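PDB 3KA5: ribosome-associated protein Y (PSrp-1) from Clostridium acetobutylicum, which probably drives the pairing of 70S ribosomes into translationally inactive 100S dimers in stationary phase, the present chain being its C-terminal domain. Local coordinates for residues T5-I10 with F29-N34; E21-G26 with V43-D48; E39-Y44 with Y51-P56. All blocks are in the same frame, centred on the assembly; numbering follows the deposited sequence.

In the fold
All three contacts meet on the three-stranded antiparallel sheet of the domain. Contact 1 is buried and lays the loop after strand 2-6 along the outermost strand 29-34, through bridging waters, one arginine chain and an alanine against Phe30. Contact 2 is partly buried: helix 15-25 packs on the middle strand 39-45 through a selenomethionine, with a long charge pair at its exposed margin. Contact 3, partly buried, is the hairpin 39-45/51-55, bound by regular backbone hydrogen bonds. Contacts 2 and 3 share Val43 and Tyr44, while the Phe30 N to Val43 O hydrogen bond (2.8 Å, probable) ties contact 1 to both. Contacts 1 and 3 also reach the second subunit, whose strands continue the sheet.

Contact 1 (T5-I10 with F29-N34); sequences TKRFAI and FFVFQN
Arg7 and Ala9 run beside the strand 29-34 with CA spacings of 6.6 Å (Arg7 to Val31) and 5.8 Å (Ala9 to Phe32), and no direct hydrogen bond joins the backbones. Two waters bridge them instead: one accepts from Ala9 N and donates to Val31 O, the other donates to Ala9 O and accepts from Gln33 N. The Arg7 chain passes over Val31, its CD 3.7 Å from Val31 CG1 and its CG near Val31 O. A bend at chi3 (69°) turns the guanidinium back to its own loop, where NE bonds almost straight to Ala9 O (2.7 Å, 169°) and NH2 reaches Ile10 O. Both acceptors lie in the guanidinium plane, which fixes its rotation, while Gln33 CB sits over one face. Ala9 CB meets the Phe30 ring obliquely, 3.7 Å from CZ; Met22 and Leu25 of helix 15-25 also touch that ring. Lys6 and Thr5 pair in parallel with a strand of the second subunit, and Phe29 stacks on Phe29 of that subunit. This water-bridged loop thus follows a strand exchanged into the partner's sheet, an intertwined dimer consistent with the C-terminal domain of long HPF proteins.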
loop_
_atom_site.group_PDB
_atom_site.type_symbol
_atom_site.label_atom_id
_atom_site.label_comp_id
_atom_site.label_asym_id
_atom_site.label_seq_id
_atom_site.Cartn_x
_atom_site.Cartn_y
_atom_site.Cartn_z
ATOM N N THR B 5 -1.854 7.194 10.120
ATOM C CA THR B 5 -2.738 6.213 10.730
ATOM C C THR B 5 -2.042 4.861 10.695
ATOM O O THR B 5 -1.112 4.637 9.908
ATOM C CB THR B 5 -4.079 6.085 9.976
ATOM O OG1 THR B 5 -3.838 5.595 8.650
ATOM C CG2 THR B 5 -4.776 7.430 9.901
ATOM N N LYS B 6 -2.489 3.962 11.561
ATOM C CA LYS B 6 -1.919 2.634 11.621
ATOM C C LYS B 6 -2.701 1.719 10.686
ATOM O O LYS B 6 -3.898 1.916 10.479
ATOM C CB LYS B 6 -1.988 2.094 13.052
ATOM C CG LYS B 6 -1.347 0.728 13.223
ATOM C CD LYS B 6 -1.368 0.254 14.676
ATOM C CE LYS B 6 -2.779 -0.062 15.155
ATOM N NZ LYS B 6 -2.776 -0.606 16.543
ATOM N N ARG B 7 -2.016 0.734 10.113
ATOM C CA ARG B 7 -2.645 -0.231 9.218
ATOM C C ARG B 7 -3.871 -0.808 9.923
ATOM O O ARG B 7 -3.781 -1.259 11.068
ATOM C CB ARG B 7 -1.666 -1.359 8.895
ATOM C CG ARG B 7 -2.166 -2.339 7.860
ATOM C CD ARG B 7 -1.183 -3.483 7.688
ATOM N NE ARG B 7 -1.134 -4.351 8.859
ATOM C CZ ARG B 7 -0.019 -4.674 9.508
ATOM N NH1 ARG B 7 1.153 -4.196 9.108
ATOM N NH2 ARG B 7 -0.072 -5.487 10.554
ATOM N N PHE B 8 -5.008 -0.803 9.238
ATOM C CA PHE B 8 -6.246 -1.294 9.834
ATOM C C PHE B 8 -6.250 -2.791 10.110
ATOM O O PHE B 8 -6.635 -3.222 11.203
ATOM C CB PHE B 8 -7.439 -0.944 8.948
ATOM C CG PHE B 8 -8.748 -0.916 9.686
ATOM C CD1 PHE B 8 -9.107 0.193 10.442
ATOM C CD2 PHE B 8 -9.598 -2.013 9.662
ATOM C CE1 PHE B 8 -10.298 0.209 11.167
ATOM C CE2 PHE B 8 -10.792 -2.009 10.384
ATOM C CZ PHE B 8 -11.140 -0.895 11.138
ATOM N N ALA B 9 -5.844 -3.584 9.118
ATOM C CA ALA B 9 -5.808 -5.039 9.262
ATOM C C ALA B 9 -4.580 -5.431 10.066
ATOM O O ALA B 9 -3.488 -5.572 9.522
ATOM C CB ALA B 9 -5.771 -5.707 7.885
ATOM N N ILE B 10 -4.778 -5.625 11.364
ATOM C CA ILE B 10 -3.696 -5.962 12.279
ATOM C C ILE B 10 -3.114 -7.364 12.150
ATOM O O ILE B 10 -1.902 -7.543 12.200
ATOM C CB ILE B 10 -4.154 -5.760 13.741
ATOM C CG1 ILE B 10 -4.601 -4.308 13.943
ATOM C CG2 ILE B 10 -3.032 -6.137 14.692
ATOM C CD1 ILE B 10 -5.123 -3.995 15.348
ATOM N N PHE B 29 -7.661 -0.019 -2.393
ATOM C CA PHE B 29 -6.386 -0.666 -2.131
ATOM C C PHE B 29 -6.461 -1.109 -0.678
ATOM O O PHE B 29 -7.262 -0.573 0.084
ATOM C CB PHE B 29 -5.208 0.281 -2.396
ATOM C CG PHE B 29 -5.045 1.367 -1.385
ATOM C CD1 PHE B 29 -4.336 1.141 -0.210
ATOM C CD2 PHE B 29 -5.573 2.627 -1.620
ATOM C CE1 PHE B 29 -4.150 2.169 0.721
ATOM C CE2 PHE B 29 -5.393 3.660 -0.696
ATOM C CZ PHE B 29 -4.681 3.427 0.473
ATOM N N PHE B 30 -5.655 -2.088 -0.296
ATOM C CA PHE B 30 -5.726 -2.615 1.068
ATOM C C PHE B 30 -4.344 -3.095 1.500
ATOM O O PHE B 30 -3.728 -3.929 0.831
ATOM C CB PHE B 30 -6.747 -3.769 1.072
ATOM C CG PHE B 30 -7.104 -4.291 2.440
ATOM C CD1 PHE B 30 -7.978 -3.589 3.268
ATOM C CD2 PHE B 30 -6.614 -5.515 2.873
ATOM C CE1 PHE B 30 -8.365 -4.116 4.501
ATOM C CE2 PHE B 30 -6.992 -6.044 4.099
ATOM C CZ PHE B 30 -7.868 -5.346 4.913
ATOM N N VAL B 31 -3.848 -2.546 2.608
ATOM C CA VAL B 31 -2.537 -2.905 3.136
ATOM C C VAL B 31 -2.709 -4.027 4.148
ATOM O O VAL B 31 -3.582 -3.957 5.012
ATOM C CB VAL B 31 -1.878 -1.697 3.848
ATOM C CG1 VAL B 31 -0.477 -2.060 4.310
ATOM C CG2 VAL B 31 -1.851 -0.496 2.911
ATOM N N PHE B 32 -1.884 -5.063 4.053
ATOM C CA PHE B 32 -2.002 -6.174 4.987
ATOM C C PHE B 32 -0.694 -6.921 5.187
ATOM O O PHE B 32 0.235 -6.813 4.385
ATOM C CB PHE B 32 -3.076 -7.156 4.501
ATOM C CG PHE B 32 -2.671 -7.956 3.285
ATOM C CD1 PHE B 32 -2.404 -9.313 3.392
ATOM C CD2 PHE B 32 -2.565 -7.349 2.034
ATOM C CE1 PHE B 32 -2.030 -10.062 2.272
ATOM C CE2 PHE B 32 -2.192 -8.088 0.908
ATOM C CZ PHE B 32 -1.926 -9.448 1.029
ATOM N N GLN B 33 -0.631 -7.676 6.275
ATOM C CA GLN B 33 0.539 -8.484 6.586
ATOM C C GLN B 33 0.259 -9.825 5.922
ATOM O O GLN B 33 -0.670 -10.521 6.320
ATOM C CB GLN B 33 0.653 -8.663 8.102
ATOM C CG GLN B 33 1.730 -9.628 8.550
ATOM C CD GLN B 33 3.105 -9.006 8.543
ATOM O OE1 GLN B 33 3.610 -8.598 7.499
ATOM N NE2 GLN B 33 3.722 -8.928 9.717
ATOM N N ASN B 34 1.035 -10.173 4.900
ATOM C CA ASN B 34 0.838 -11.436 4.195
ATOM C C ASN B 34 1.293 -12.580 5.093
ATOM O O ASN B 34 2.462 -12.649 5.468
ATOM C CB ASN B 34 1.646 -11.450 2.892
ATOM C CG ASN B 34 1.278 -12.612 1.991
ATOM O OD1 ASN B 34 1.107 -13.735 2.456
ATOM N ND2 ASN B 34 1.163 -12.350 0.693
HETATM O O HOH W 1 -5.563 -2.710 6.391
HETATM O O HOH W 2 -2.947 -7.706 7.859
#

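Contact 2 (E21-G26 with V43-D48); sequences EMELLG and VYKRKD
Met22, present as selenomethionine, and Val43 meet on the helix-facing side of the middle strand, the selenium ending against strand backbone more than against a side chain. With CG anti to the backbone N and chi2 fully extended, the Met22 chain reaches straight from the helix, and SE comes 3.7 Å from Val43 O and 3.8 Å from Tyr44 CA. The bend at chi3 (57°) then turns CE across the strand direction, toward Tyr51, leaving it 4.1 Å from Tyr44 C. Val43 points its CB to the helix, and its CG2 lies 4.3 Å from the selenium, a loose apolar contact; Ala18 and Val19 also touch Val43 from the helix, and Phe30 and Phe32 touch it from the neighbouring strand. Tyr44 sends its CB the opposite way, so it gives the helix backbone and not its ring.

At the margin of the contact, Glu23, the next helix residue, and Lys45 cross at about a right angle. Lys45 is extended throughout, whereas Glu23 folds at chi2 (-60°), which brings its carboxylate against one methylene of the lysine: OE2 is 3.8 Å from Lys45 CD. OE1 and Lys45 NZ form a long salt bridge of 3.9 Å, and the exposed position of Lys45 suggests a modest electrostatic gain. Tyr51 of strand 51-55 touches both Met22 and Glu23.

The helix ends just beyond in a Schellman motif, Gly26 adopting positive phi and its N bonding weakly back to Glu23 O. Beyond the strand, Arg46 NH2 and Asp48 OD2 make a salt bridge across the turn centred on Lys47. Helix 21-25 and strand 43-45 run 9.8 Å apart at 54°, the layered packing of one alpha-helix against one face of an antiparallel beta-sheet.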
loop_
_atom_site.group_PDB
_atom_site.type_symbol
_atom_site.label_atom_id
_atom_site.label_comp_id
_atom_site.label_asym_id
_atom_site.label_seq_id
_atom_site.Cartn_x
_atom_site.Cartn_y
_atom_site.Cartn_z
ATOM N N GLU B 21 -11.557 -8.883 1.681
ATOM C CA GLU B 21 -11.709 -7.832 2.688
ATOM C C GLU B 21 -11.758 -6.456 2.046
ATOM O O GLU B 21 -12.565 -5.601 2.430
ATOM C CB GLU B 21 -10.541 -7.869 3.676
ATOM C CG GLU B 21 -10.650 -8.945 4.727
ATOM C CD GLU B 21 -11.856 -8.748 5.616
ATOM O OE1 GLU B 21 -12.039 -7.625 6.127
ATOM O OE2 GLU B 21 -12.617 -9.710 5.806
HETATM N N MSE B 22 -10.883 -6.231 1.073
HETATM C CA MSE B 22 -10.863 -4.938 0.408
HETATM C C MSE B 22 -12.219 -4.655 -0.208
HETATM O O MSE B 22 -12.736 -3.544 -0.100
HETATM C CB MSE B 22 -9.779 -4.895 -0.674
HETATM C CG MSE B 22 -9.774 -3.601 -1.467
HETATM SE SE MSE B 22 -8.370 -3.643 -2.806
HETATM C CE MSE B 22 -8.897 -5.231 -3.741
ATOM N N GLU B 23 -12.811 -5.661 -0.843
ATOM C CA GLU B 23 -14.115 -5.481 -1.466
ATOM C C GLU B 23 -15.257 -5.325 -0.462
ATOM O O GLU B 23 -16.128 -4.469 -0.634
ATOM C CB GLU B 23 -14.405 -6.648 -2.406
ATOM C CG GLU B 23 -13.491 -6.683 -3.614
ATOM C CD GLU B 23 -13.611 -5.428 -4.456
ATOM O OE1 GLU B 23 -14.749 -5.076 -4.831
ATOM O OE2 GLU B 23 -12.574 -4.795 -4.741
ATOM N N LEU B 24 -15.256 -6.148 0.583
ATOM C CA LEU B 24 -16.302 -6.093 1.603
ATOM C C LEU B 24 -16.299 -4.750 2.317
ATOM O O LEU B 24 -17.353 -4.235 2.692
ATOM C CB LEU B 24 -16.101 -7.210 2.636
ATOM C CG LEU B 24 -16.318 -8.651 2.163
ATOM C CD1 LEU B 24 -15.847 -9.627 3.237
ATOM C CD2 LEU B 24 -17.783 -8.871 1.850
ATOM N N LEU B 25 -15.109 -4.187 2.497
ATOM C CA LEU B 25 -14.956 -2.905 3.182
ATOM C C LEU B 25 -15.111 -1.696 2.261
ATOM O O LEU B 25 -15.223 -0.559 2.730
ATOM C CB LEU B 25 -13.604 -2.867 3.882
ATOM C CG LEU B 25 -13.454 -3.919 4.986
ATOM C CD1 LEU B 25 -11.995 -4.004 5.418
ATOM C CD2 LEU B 25 -14.363 -3.567 6.167
ATOM N N GLY B 26 -15.109 -1.944 0.953
ATOM C CA GLY B 26 -15.296 -0.875 -0.013
ATOM C C GLY B 26 -14.111 -0.009 -0.393
ATOM O O GLY B 26 -14.294 1.138 -0.822
ATOM N N VAL B 43 -2.829 -4.960 -1.825
ATOM C CA VAL B 43 -3.629 -5.423 -2.947
ATOM C C VAL B 43 -4.425 -4.218 -3.410
ATOM O O VAL B 43 -4.692 -3.303 -2.630
ATOM C CB VAL B 43 -4.600 -6.586 -2.577
ATOM C CG1 VAL B 43 -3.825 -7.879 -2.420
ATOM C CG2 VAL B 43 -5.351 -6.273 -1.297
ATOM N N TYR B 44 -4.781 -4.202 -4.686
ATOM C CA TYR B 44 -5.537 -3.091 -5.236
ATOM C C TYR B 44 -6.314 -3.553 -6.455
ATOM O O TYR B 44 -6.031 -4.610 -7.019
ATOM C CB TYR B 44 -4.586 -1.942 -5.604
ATOM C CG TYR B 44 -3.605 -2.288 -6.706
ATOM C CD1 TYR B 44 -3.888 -1.984 -8.037
ATOM C CD2 TYR B 44 -2.413 -2.948 -6.420
ATOM C CE1 TYR B 44 -3.003 -2.330 -9.061
ATOM C CE2 TYR B 44 -1.522 -3.303 -7.441
ATOM C CZ TYR B 44 -1.826 -2.991 -8.754
ATOM O OH TYR B 44 -0.953 -3.344 -9.764
ATOM N N LYS B 45 -7.308 -2.768 -6.847
ATOM C CA LYS B 45 -8.120 -3.104 -8.004
ATOM C C LYS B 45 -7.610 -2.296 -9.188
ATOM O O LYS B 45 -7.451 -1.082 -9.093
ATOM C CB LYS B 45 -9.589 -2.772 -7.731
ATOM C CG LYS B 45 -10.548 -3.346 -8.758
ATOM C CD LYS B 45 -11.977 -3.346 -8.243
ATOM C CE LYS B 45 -12.870 -4.166 -9.154
ATOM N NZ LYS B 45 -14.250 -4.287 -8.610
ATOM N N ARG B 46 -7.333 -2.976 -10.294
ATOM C CA ARG B 46 -6.837 -2.307 -11.490
ATOM C C ARG B 46 -7.872 -2.297 -12.611
ATOM O O ARG B 46 -8.583 -3.282 -12.818
ATOM C CB ARG B 46 -5.545 -2.980 -11.969
ATOM C CG ARG B 46 -5.466 -4.471 -11.675
ATOM C CD ARG B 46 -4.130 -5.073 -12.109
ATOM N NE ARG B 46 -4.124 -5.478 -13.514
ATOM C CZ ARG B 46 -3.067 -5.981 -14.147
ATOM N NH1 ARG B 46 -1.915 -6.144 -13.508
ATOM N NH2 ARG B 46 -3.162 -6.327 -15.421
ATOM N N LYS B 47 -7.961 -1.173 -13.320
ATOM C CA LYS B 47 -8.896 -1.036 -14.435
ATOM C C LYS B 47 -8.530 -2.048 -15.508
ATOM O O LYS B 47 -7.881 -1.717 -16.502
ATOM C CB LYS B 47 -8.838 0.381 -15.012
ATOM C CG LYS B 47 -9.777 1.374 -14.342
ATOM C CD LYS B 47 -11.234 1.014 -14.614
ATOM C CE LYS B 47 -12.190 2.078 -14.089
ATOM N NZ LYS B 47 -12.122 2.221 -12.607
ATOM N N ASP B 48 -8.956 -3.286 -15.291
ATOM C CA ASP B 48 -8.679 -4.387 -16.200
ATOM C C ASP B 48 -9.507 -5.578 -15.736
ATOM O O ASP B 48 -9.606 -6.597 -16.423
ATOM C CB ASP B 48 -7.185 -4.728 -16.154
ATOM C CG ASP B 48 -6.853 -6.013 -16.884
ATOM O OD1 ASP B 48 -7.231 -6.144 -18.067
ATOM O OD2 ASP B 48 -6.204 -6.892 -16.275
#

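Contact 3 (E39-Y44 with Y51-P56); sequences EVNVVY and YGLIEP
Tyr44 and Gly52 face each other as a hydrogen-bonded pair, and the tyrosine ring folds across the glycine. From CB, the first torsion (64°) sets CG between the backbone N and the carbonyl carbon, turning the ring over the neighbouring strand. CG is 4.2 Å from Gly52 O; CD2 is closer to the same oxygen, and CE2 lies against Gly52 C and CA. CE2 also meets Ile54 CG1 at 3.6 Å, the isoleucine coming in obliquely to the ring. CZ passes over Gly52 CA, which forms a CH-pi contact 3.9 Å from the ring centroid and 25° off the normal. With no side chain on Gly52, the ring can lie this close to the backbone. At the tip, OH shares a water with Leu53 N; the Leu53 N bond to that water is weak.

The backbones form a regular antiparallel beta hairpin, strands 39-44 and 51-55 running at 160° to each other. Tyr44 N and O bond Gly52 O and N, and Val42 N and O bond Ile54 O and N; the Ile54 N to Val42 O bond is the shortest, 2.7 Å and nearly straight. Between these pairs Val43 and Leu53 form the non-hydrogen-bonded pair on the helix-facing side. Leu53 CD1 comes within 3.4 Å of Val43 CG1, tighter than ordinary van der Waals contact. At one end of the ladder, the Tyr51 ring presents its edge to Tyr44 O. At the other, Glu39 OE1 approaches Pro56 CG. Strand 51-55 also pairs in parallel with a strand of the second subunit, and Ile54 packs on Phe29 of that subunit.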
loop_
_atom_site.group_PDB
_atom_site.type_symbol
_atom_site.label_atom_id
_atom_site.label_comp_id
_atom_site.label_asym_id
_atom_site.label_seq_id
_atom_site.Cartn_x
_atom_site.Cartn_y
_atom_site.Cartn_z
ATOM N N GLU B 39 5.395 -10.651 5.364
ATOM C CA GLU B 39 5.741 -9.292 4.963
ATOM C C GLU B 39 4.500 -8.490 4.593
ATOM O O GLU B 39 3.466 -9.052 4.234
ATOM C CB GLU B 39 6.709 -9.316 3.777
ATOM C CG GLU B 39 7.979 -10.117 4.032
ATOM C CD GLU B 39 8.868 -10.210 2.808
ATOM O OE1 GLU B 39 8.351 -10.027 1.687
ATOM O OE2 GLU B 39 10.081 -10.479 2.963
ATOM N N VAL B 40 4.611 -7.170 4.693
ATOM C CA VAL B 40 3.503 -6.295 4.352
ATOM C C VAL B 40 3.370 -6.251 2.837
ATOM O O VAL B 40 4.360 -6.111 2.113
ATOM C CB VAL B 40 3.729 -4.865 4.873
ATOM C CG1 VAL B 40 2.684 -3.932 4.300
ATOM C CG2 VAL B 40 3.660 -4.849 6.389
ATOM N N ASN B 41 2.138 -6.388 2.370
ATOM C CA ASN B 41 1.819 -6.359 0.949
ATOM C C ASN B 41 0.641 -5.409 0.773
ATOM O O ASN B 41 0.001 -5.011 1.750
ATOM C CB ASN B 41 1.382 -7.740 0.457
ATOM C CG ASN B 41 2.531 -8.726 0.317
ATOM O OD1 ASN B 41 3.689 -8.432 0.630
ATOM N ND2 ASN B 41 2.207 -9.916 -0.164
ATOM N N VAL B 42 0.345 -5.064 -0.472
ATOM C CA VAL B 42 -0.774 -4.185 -0.772
ATOM C C VAL B 42 -1.530 -4.723 -1.981
ATOM O O VAL B 42 -0.937 -4.954 -3.035
ATOM C CB VAL B 42 -0.290 -2.752 -1.097
ATOM C CG1 VAL B 42 -1.486 -1.837 -1.341
ATOM C CG2 VAL B 42 0.564 -2.215 0.057
ATOM N N VAL B 43 -2.829 -4.960 -1.825
ATOM C CA VAL B 43 -3.629 -5.423 -2.947
ATOM C C VAL B 43 -4.425 -4.218 -3.410
ATOM O O VAL B 43 -4.692 -3.303 -2.630
ATOM C CB VAL B 43 -4.600 -6.586 -2.577
ATOM C CG1 VAL B 43 -3.825 -7.879 -2.420
ATOM C CG2 VAL B 43 -5.351 -6.273 -1.297
ATOM N N TYR B 44 -4.781 -4.202 -4.686
ATOM C CA TYR B 44 -5.537 -3.091 -5.236
ATOM C C TYR B 44 -6.314 -3.553 -6.455
ATOM O O TYR B 44 -6.031 -4.610 -7.019
ATOM C CB TYR B 44 -4.586 -1.942 -5.604
ATOM C CG TYR B 44 -3.605 -2.288 -6.706
ATOM C CD1 TYR B 44 -3.888 -1.984 -8.037
ATOM C CD2 TYR B 44 -2.413 -2.948 -6.420
ATOM C CE1 TYR B 44 -3.003 -2.330 -9.061
ATOM C CE2 TYR B 44 -1.522 -3.303 -7.441
ATOM C CZ TYR B 44 -1.826 -2.991 -8.754
ATOM O OH TYR B 44 -0.953 -3.344 -9.764
ATOM N N TYR B 51 -6.962 -8.057 -10.102
ATOM C CA TYR B 51 -6.493 -7.415 -8.886
ATOM C C TYR B 51 -4.980 -7.472 -8.917
ATOM O O TYR B 51 -4.404 -8.376 -9.520
ATOM C CB TYR B 51 -7.010 -8.174 -7.660
ATOM C CG TYR B 51 -8.504 -8.068 -7.457
ATOM C CD1 TYR B 51 -9.074 -6.909 -6.936
ATOM C CD2 TYR B 51 -9.351 -9.118 -7.809
ATOM C CE1 TYR B 51 -10.453 -6.797 -6.770
ATOM C CE2 TYR B 51 -10.732 -9.014 -7.647
ATOM C CZ TYR B 51 -11.274 -7.851 -7.128
ATOM O OH TYR B 51 -12.637 -7.735 -6.970
ATOM N N GLY B 52 -4.341 -6.502 -8.274
ATOM C CA GLY B 52 -2.896 -6.491 -8.227
ATOM C C GLY B 52 -2.423 -6.680 -6.801
ATOM O O GLY B 52 -3.121 -6.324 -5.849
ATOM N N LEU B 53 -1.234 -7.252 -6.664
ATOM C CA LEU B 53 -0.620 -7.495 -5.371
ATOM C C LEU B 53 0.787 -6.920 -5.435
ATOM O O LEU B 53 1.585 -7.329 -6.269
ATOM C CB LEU B 53 -0.540 -8.995 -5.096
ATOM C CG LEU B 53 0.186 -9.408 -3.815
ATOM C CD1 LEU B 53 -0.647 -9.043 -2.605
ATOM C CD2 LEU B 53 0.438 -10.902 -3.838
ATOM N N ILE B 54 1.081 -5.960 -4.569
ATOM C CA ILE B 54 2.400 -5.340 -4.531
ATOM C C ILE B 54 3.198 -5.972 -3.395
ATOM O O ILE B 54 2.733 -6.026 -2.248
ATOM C CB ILE B 54 2.284 -3.813 -4.305
ATOM C CG1 ILE B 54 1.386 -3.205 -5.389
ATOM C CG2 ILE B 54 3.667 -3.169 -4.328
ATOM C CD1 ILE B 54 1.034 -1.747 -5.166
ATOM N N GLU B 55 4.388 -6.463 -3.730
ATOM C CA GLU B 55 5.276 -7.105 -2.766
ATOM C C GLU B 55 6.604 -6.367 -2.752
ATOM O O GLU B 55 7.003 -5.775 -3.753
ATOM C CB GLU B 55 5.573 -8.552 -3.168
ATOM C CG GLU B 55 4.406 -9.363 -3.656
ATOM C CD GLU B 55 4.854 -10.715 -4.186
ATOM O OE1 GLU B 55 5.617 -10.747 -5.178
ATOM O OE2 GLU B 55 4.453 -11.743 -3.606
ATOM N N PRO B 56 7.320 -6.412 -1.620
ATOM C CA PRO B 56 8.613 -5.727 -1.541
ATOM C C PRO B 56 9.644 -6.437 -2.416
ATOM O O PRO B 56 10.567 -5.816 -2.951
ATOM C CB PRO B 56 8.951 -5.803 -0.056
ATOM C CG PRO B 56 8.302 -7.097 0.367
ATOM C CD PRO B 56 6.966 -7.030 -0.330
HETATM O O HOH W 3 0.481 -5.707 -9.053
#